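Local coordinates for helicase-like protein (Bacteroides thetaiotaomicron, PDB 2FG1) that is of unknown function but carries a macro domain and probably removes ADP-ribose from modified thymidine in DNA, at residues E61-G66 against N81-H86; M123-C128 against V153-L158. All coordinates share one frame; numbering follows the deposited sequence. Where two conformers were deposited one is given.

How the contacts relate
From the N terminus the chain first lays down strands 7-10 and 22-29 and helices 38-45 and 48-59. Contact 1 then closes a loop made mostly of strands 68-74 and 77-85, joining the segment after helix 48-59 to the end of strand 77-85. Helix 100-117 follows, and contact 2 closes a second loop, about half of it helix 135-147, setting the end of strand 120-123 beside the C-terminal strand 153-157. The two loops run in series, neither nesting nor crossing. Their centres lie about 19 Å apart on opposite sides of the chain's centre, yet both reach the same mixed sheet, and Met82 CE packs 4.0 Å from Ile126 CD1.

Contact 1: E61-G66 against N81-H86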
loop_
_atom_site.group_PDB
_atom_site.type_symbol
_atom_site.label_atom_id
_atom_site.label_comp_id
_atom_site.label_asym_id
_atom_site.label_seq_id
_atom_site.Cartn_x
_atom_site.Cartn_y
_atom_site.Cartn_z
ATOM N N GLU A 61 0.120 -19.025 0.379
ATOM C CA GLU A 61 -0.541 -19.062 -0.913
ATOM C C GLU A 61 -0.356 -17.727 -1.614
ATOM O O GLU A 61 -1.003 -16.729 -1.274
ATOM C CB GLU A 61 -2.014 -19.423 -0.751
ATOM C CG GLU A 61 -2.208 -20.864 -0.308
ATOM C CD GLU A 61 -3.588 -21.144 0.244
ATOM O OE1 GLU A 61 -4.554 -20.474 -0.179
ATOM O OE2 GLU A 61 -3.704 -22.043 1.102
ATOM N N GLU A 62 0.564 -17.725 -2.575
ATOM C CA GLU A 62 0.992 -16.510 -3.285
ATOM C C GLU A 62 1.421 -15.411 -2.305
ATOM O O GLU A 62 1.065 -14.245 -2.468
ATOM C CB GLU A 62 -0.100 -16.007 -4.244
ATOM C CG GLU A 62 -0.493 -17.016 -5.318
ATOM C CD GLU A 62 -1.692 -16.579 -6.145
ATOM O OE1 GLU A 62 -1.706 -15.430 -6.644
ATOM O OE2 GLU A 62 -2.620 -17.395 -6.307
ATOM N N PHE A 63 2.179 -15.795 -1.283
ATOM C CA PHE A 63 2.713 -14.837 -0.331
ATOM C C PHE A 63 4.091 -14.439 -0.835
ATOM O O PHE A 63 5.122 -14.885 -0.323
ATOM C CB PHE A 63 2.769 -15.416 1.089
ATOM C CG PHE A 63 2.998 -14.374 2.148
ATOM C CD1 PHE A 63 1.924 -13.660 2.677
ATOM C CD2 PHE A 63 4.281 -14.091 2.606
ATOM C CE1 PHE A 63 2.126 -12.686 3.631
ATOM C CE2 PHE A 63 4.493 -13.122 3.565
ATOM C CZ PHE A 63 3.418 -12.420 4.083
ATOM N N THR A 64 4.083 -13.612 -1.874
ATOM C CA THR A 64 5.289 -13.323 -2.643
ATOM C C THR A 64 5.367 -11.831 -2.941
ATOM O O THR A 64 4.350 -11.138 -2.998
ATOM C CB THR A 64 5.322 -14.112 -3.985
ATOM O OG1 THR A 64 4.092 -13.926 -4.696
ATOM C CG2 THR A 64 5.520 -15.592 -3.729
ATOM N N LEU A 65 6.588 -11.346 -3.143
ATOM C CA LEU A 65 6.804 -9.977 -3.595
ATOM C C LEU A 65 5.977 -9.703 -4.848
ATOM O O LEU A 65 6.014 -10.499 -5.806
ATOM C CB LEU A 65 8.290 -9.742 -3.882
ATOM C CG LEU A 65 9.176 -9.634 -2.637
ATOM C CD1 LEU A 65 10.632 -9.841 -3.024
ATOM C CD2 LEU A 65 8.995 -8.298 -1.936
ATOM N N GLY A 66 5.233 -8.599 -4.841
ATOM C CA GLY A 66 4.383 -8.253 -5.973
ATOM C C GLY A 66 2.928 -8.636 -5.796
ATOM O O GLY A 66 2.085 -8.156 -6.544
ATOM N N ASN A 81 -3.122 -4.890 1.280
ATOM C CA ASN A 81 -1.856 -5.314 1.885
ATOM C C ASN A 81 -0.935 -5.720 0.728
ATOM O O ASN A 81 -1.133 -6.767 0.127
ATOM C CB ASN A 81 -2.073 -6.529 2.809
ATOM C CG ASN A 81 -2.942 -6.230 4.029
ATOM O OD1 ASN A 81 -2.944 -5.136 4.574
ATOM N ND2 ASN A 81 -3.634 -7.269 4.517
HETATM N N MSE A 82 0.040 -4.870 0.407
HETATM C CA MSE A 82 0.871 -5.049 -0.784
HETATM C C MSE A 82 2.243 -5.550 -0.384
HETATM O O MSE A 82 2.966 -4.850 0.311
HETATM C CB MSE A 82 1.054 -3.705 -1.507
HETATM C CG MSE A 82 -0.253 -3.013 -1.936
HETATM SE SE MSE A 82 0.045 -1.461 -3.079
HETATM C CE MSE A 82 1.198 -0.406 -1.906
ATOM N N ILE A 83 2.628 -6.745 -0.825
ATOM C CA ILE A 83 3.942 -7.257 -0.427
ATOM C C ILE A 83 5.016 -6.627 -1.307
ATOM O O ILE A 83 5.221 -7.043 -2.450
ATOM C CB ILE A 83 4.017 -8.797 -0.444
ATOM C CG1 ILE A 83 2.929 -9.399 0.453
ATOM C CG2 ILE A 83 5.404 -9.253 0.019
ATOM C CD1 ILE A 83 2.933 -10.923 0.464
ATOM N N GLY A 84 5.693 -5.614 -0.765
ATOM C CA GLY A 84 6.613 -4.796 -1.554
ATOM C C GLY A 84 7.979 -4.553 -0.955
ATOM O O GLY A 84 8.746 -3.741 -1.472
ATOM N N GLN A 85 8.279 -5.238 0.139
ATOM C CA GLN A 85 9.609 -5.136 0.708
ATOM C C GLN A 85 10.097 -6.499 1.176
ATOM O O GLN A 85 9.319 -7.342 1.630
ATOM C CB GLN A 85 9.685 -4.069 1.807
ATOM C CG GLN A 85 9.099 -4.491 3.112
ATOM C CD GLN A 85 9.298 -3.447 4.205
ATOM O OE1 GLN A 85 8.612 -2.418 4.216
ATOM N NE2 GLN A 85 10.217 -3.717 5.137
ATOM N N HIS A 86 11.399 -6.703 1.020
ATOM C CA HIS A 86 12.036 -7.965 1.341
ATOM C C HIS A 86 12.653 -7.876 2.726
ATOM O O HIS A 86 13.576 -7.092 2.953
ATOM C CB HIS A 86 13.104 -8.276 0.296
ATOM C CG HIS A 86 13.816 -9.567 0.532
ATOM N ND1 HIS A 86 13.156 -10.772 0.656
ATOM C CD2 HIS A 86 15.134 -9.843 0.670
ATOM C CE1 HIS A 86 14.038 -11.736 0.851
ATOM N NE2 HIS A 86 15.244 -11.199 0.870
#
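Ile83 drives its CD1 methyl onto the face of the Phe63 ring: the carbon lies 3.6 Å from the ring centroid and only 10° off the ring normal, a centred CH-pi contact. The two side chains cross at about a right angle. Phe63 CG stands anti to the backbone N (chi1 -166°), which carries the ring back from the loop to the strand. Nearer the backbone, Ile83 CB lies 3.5 Å from Thr64 O. The one hydrogen bond between the segments is from Gly66 N to Ile83 O, 2.9 Å long and nearly straight at 173°, and the same carbonyl oxygen also takes a CA-H...O contact from Leu65 CA at 3.5 Å. Leu65 CD2 reaches past Ile83 CG2 to lie 3.7 Å from Gln85 O, and its CD1 comes near His86 CB. In the macro-domain fold, this is where the loop after helix 48-59 turns into edge strand 68-74, whose partner is strand 77-85; the Gly66 bond is followed by backbone pairing of Ile83 with Ala67. Gly66 has positive phi, a conformation that favours glycine. From helix 48-59 Trp56 and Tyr57 meet the Phe63 ring edge-to-face, Tyr53 meets it at an intermediate tilt, and Trp56 also touches Ile83. Replaced by an alanine, Phe63 would no longer offer its ring to these partners, and the change is likely to leave the Ile83 CD1 methyl without its aromatic face and open a gap beside the helix. At the outer end, His86 ND1 hydrogen-bonds to Asp30 OD2.

Contact 2: M123-C128 against V153-L158; sequences MPRIGC and VTVYDL
Met123 O is gripped by the backbone of Tyr156 and touched by Val155: Tyr156 N donates a 2.9 Å hydrogen bond to it, and Val155 CA adds a CA-H...O contact at 3.3 Å. The oxygen also sits at the edge of the Tyr156 ring, near its plane, closest to CD2. Met123 N turns to the same strand and donates to Thr154 O, so its two bonds flank Val155 in a parallel bridge. The selenomethionine side chain starts with CG between its backbone N and carbonyl carbon (chi1 63°), which sets CG 3.8 Å from Val155 CG2; the bent end then brings CE across to Val153 CG1. Beyond the bridge the chains part, and a water spans the gap, accepting from Arg125 N and donating to Tyr156 O. Arg125 lays its CG across Val155 CG1, and its NH2 goes on to form a salt bridge 2.8 Å long with Asp157 OD1. The carboxylate oxygen lies in the guanidinium plane and is met on its syn side but 30° out of the carboxylate plane, and the two planes are 49° apart; the guanidinium also has a cation-pi partner in Trp135. Tyr156 OH bonds to His122 ND1 and Ile17 N. Helix 135-147 packs on Met123 and Val153 as the crossover of a right-handed beta-alpha-beta unit, 120-123 to 153-157, within the mixed sheet of the macro-domain fold.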
loop_
_atom_site.group_PDB
_atom_site.type_symbol
_atom_site.label_atom_id
_atom_site.label_comp_id
_atom_site.label_asym_id
_atom_site.label_seq_id
_atom_site.Cartn_x
_atom_site.Cartn_y
_atom_site.Cartn_z
HETATM N N MSE A 123 -3.134 6.709 0.673
HETATM C CA MSE A 123 -1.912 6.076 1.151
HETATM C C MSE A 123 -1.078 6.982 2.014
HETATM O O MSE A 123 -1.104 8.193 1.855
HETATM C CB MSE A 123 -1.070 5.599 -0.036
HETATM C CG MSE A 123 -0.569 6.724 -0.949
HETATM SE SE MSE A 123 0.731 6.169 -2.228
HETATM C CE MSE A 123 -0.370 5.220 -3.460
ATOM N N PRO A 124 -0.273 6.384 2.911
ATOM C CA PRO A 124 0.805 7.157 3.529
ATOM C C PRO A 124 1.938 7.340 2.502
ATOM O O PRO A 124 1.777 6.950 1.331
ATOM C CB PRO A 124 1.239 6.255 4.691
ATOM C CG PRO A 124 1.020 4.858 4.141
ATOM C CD PRO A 124 -0.260 4.963 3.327
ATOM N N ARG A 125 3.054 7.945 2.919
ATOM C CA ARG A 125 4.229 8.047 2.041
ATOM C C ARG A 125 4.904 6.686 1.986
ATOM O O ARG A 125 5.904 6.423 2.658
ATOM C CB ARG A 125 5.226 9.107 2.526
ATOM C CG ARG A 125 4.657 10.507 2.650
ATOM C CD ARG A 125 5.752 11.544 2.878
ATOM N NE ARG A 125 6.421 11.908 1.631
ATOM C CZ ARG A 125 6.011 12.866 0.800
ATOM N NH1 ARG A 125 6.692 13.118 -0.301
ATOM N NH2 ARG A 125 4.920 13.573 1.059
ATOM N N ILE A 126 4.318 5.795 1.181
ATOM C CA ILE A 126 4.706 4.381 1.164
ATOM C C ILE A 126 6.191 4.204 0.823
ATOM O O ILE A 126 6.723 4.833 -0.095
ATOM C CB ILE A 126 3.804 3.519 0.235
ATOM C CG1 ILE A 126 3.897 3.988 -1.229
ATOM C CG2 ILE A 126 2.338 3.513 0.732
ATOM C CD1 ILE A 126 3.210 3.047 -2.217
ATOM N N GLY A 127 6.855 3.361 1.598
ATOM C CA GLY A 127 8.294 3.085 1.431
ATOM C C GLY A 127 9.269 4.006 2.150
ATOM O O GLY A 127 10.446 3.661 2.296
ATOM N N CYS A 128 8.808 5.178 2.585
ATOM C CA CYS A 128 9.671 6.126 3.298
ATOM C C CYS A 128 9.917 5.685 4.728
ATOM O O CYS A 128 9.008 5.199 5.406
ATOM C CB CYS A 128 9.070 7.531 3.317
ATOM S SG CYS A 128 8.985 8.317 1.714
ATOM N N VAL A 153 -5.428 9.594 -6.472
ATOM C CA VAL A 153 -4.509 9.160 -5.419
ATOM C C VAL A 153 -4.300 10.299 -4.447
ATOM O O VAL A 153 -3.955 11.398 -4.870
ATOM C CB VAL A 153 -3.128 8.745 -5.988
ATOM C CG1 VAL A 153 -2.176 8.346 -4.866
ATOM C CG2 VAL A 153 -3.266 7.602 -6.991
ATOM N N THR A 154 -4.507 10.018 -3.161
ATOM C CA THR A 154 -4.234 10.961 -2.083
ATOM C C THR A 154 -3.156 10.391 -1.176
ATOM O O THR A 154 -3.268 9.245 -0.726
ATOM C CB THR A 154 -5.515 11.263 -1.270
ATOM O OG1 THR A 154 -6.534 11.724 -2.172
ATOM C CG2 THR A 154 -5.280 12.360 -0.232
ATOM N N VAL A 155 -2.113 11.192 -0.951
ATOM C CA VAL A 155 -1.005 10.843 -0.060
ATOM C C VAL A 155 -1.159 11.700 1.189
ATOM O O VAL A 155 -1.339 12.921 1.094
ATOM C CB VAL A 155 0.378 11.080 -0.731
ATOM C CG1 VAL A 155 1.516 10.824 0.253
ATOM C CG2 VAL A 155 0.549 10.179 -1.959
ATOM N N TYR A 156 -1.083 11.036 2.344
ATOM C CA TYR A 156 -1.346 11.651 3.638
ATOM C C TYR A 156 -0.042 11.851 4.386
ATOM O O TYR A 156 0.649 10.878 4.684
ATOM C CB TYR A 156 -2.303 10.763 4.460
ATOM C CG TYR A 156 -3.676 10.653 3.839
ATOM C CD1 TYR A 156 -4.741 11.365 4.365
ATOM C CD2 TYR A 156 -3.898 9.858 2.717
ATOM C CE1 TYR A 156 -6.002 11.288 3.790
ATOM C CE2 TYR A 156 -5.154 9.785 2.123
ATOM C CZ TYR A 156 -6.198 10.500 2.675
ATOM O OH TYR A 156 -7.445 10.447 2.100
ATOM N N ASP A 157 0.291 13.110 4.665
ATOM C CA ASP A 157 1.510 13.479 5.377
ATOM C C ASP A 157 1.203 13.543 6.870
ATOM O O ASP A 157 0.273 14.244 7.294
ATOM C CB ASP A 157 2.019 14.863 4.927
ATOM C CG ASP A 157 2.564 14.889 3.498
ATOM O OD1 ASP A 157 2.749 13.829 2.863
ATOM O OD2 ASP A 157 2.803 16.015 3.012
ATOM N N LEU A 158 2.018 12.843 7.655
ATOM C CA LEU A 158 1.833 12.690 9.106
ATOM C C LEU A 158 2.932 11.756 9.579
ATOM O O LEU A 158 3.078 10.660 9.021
ATOM C CB LEU A 158 0.469 12.057 9.436
ATOM C CG LEU A 158 0.052 11.804 10.893
ATOM C CD1 LEU A 158 -0.809 12.943 11.418
ATOM C CD2 LEU A 158 -0.705 10.480 10.984
HETATM O O HOH W 1 2.876 9.482 5.347
#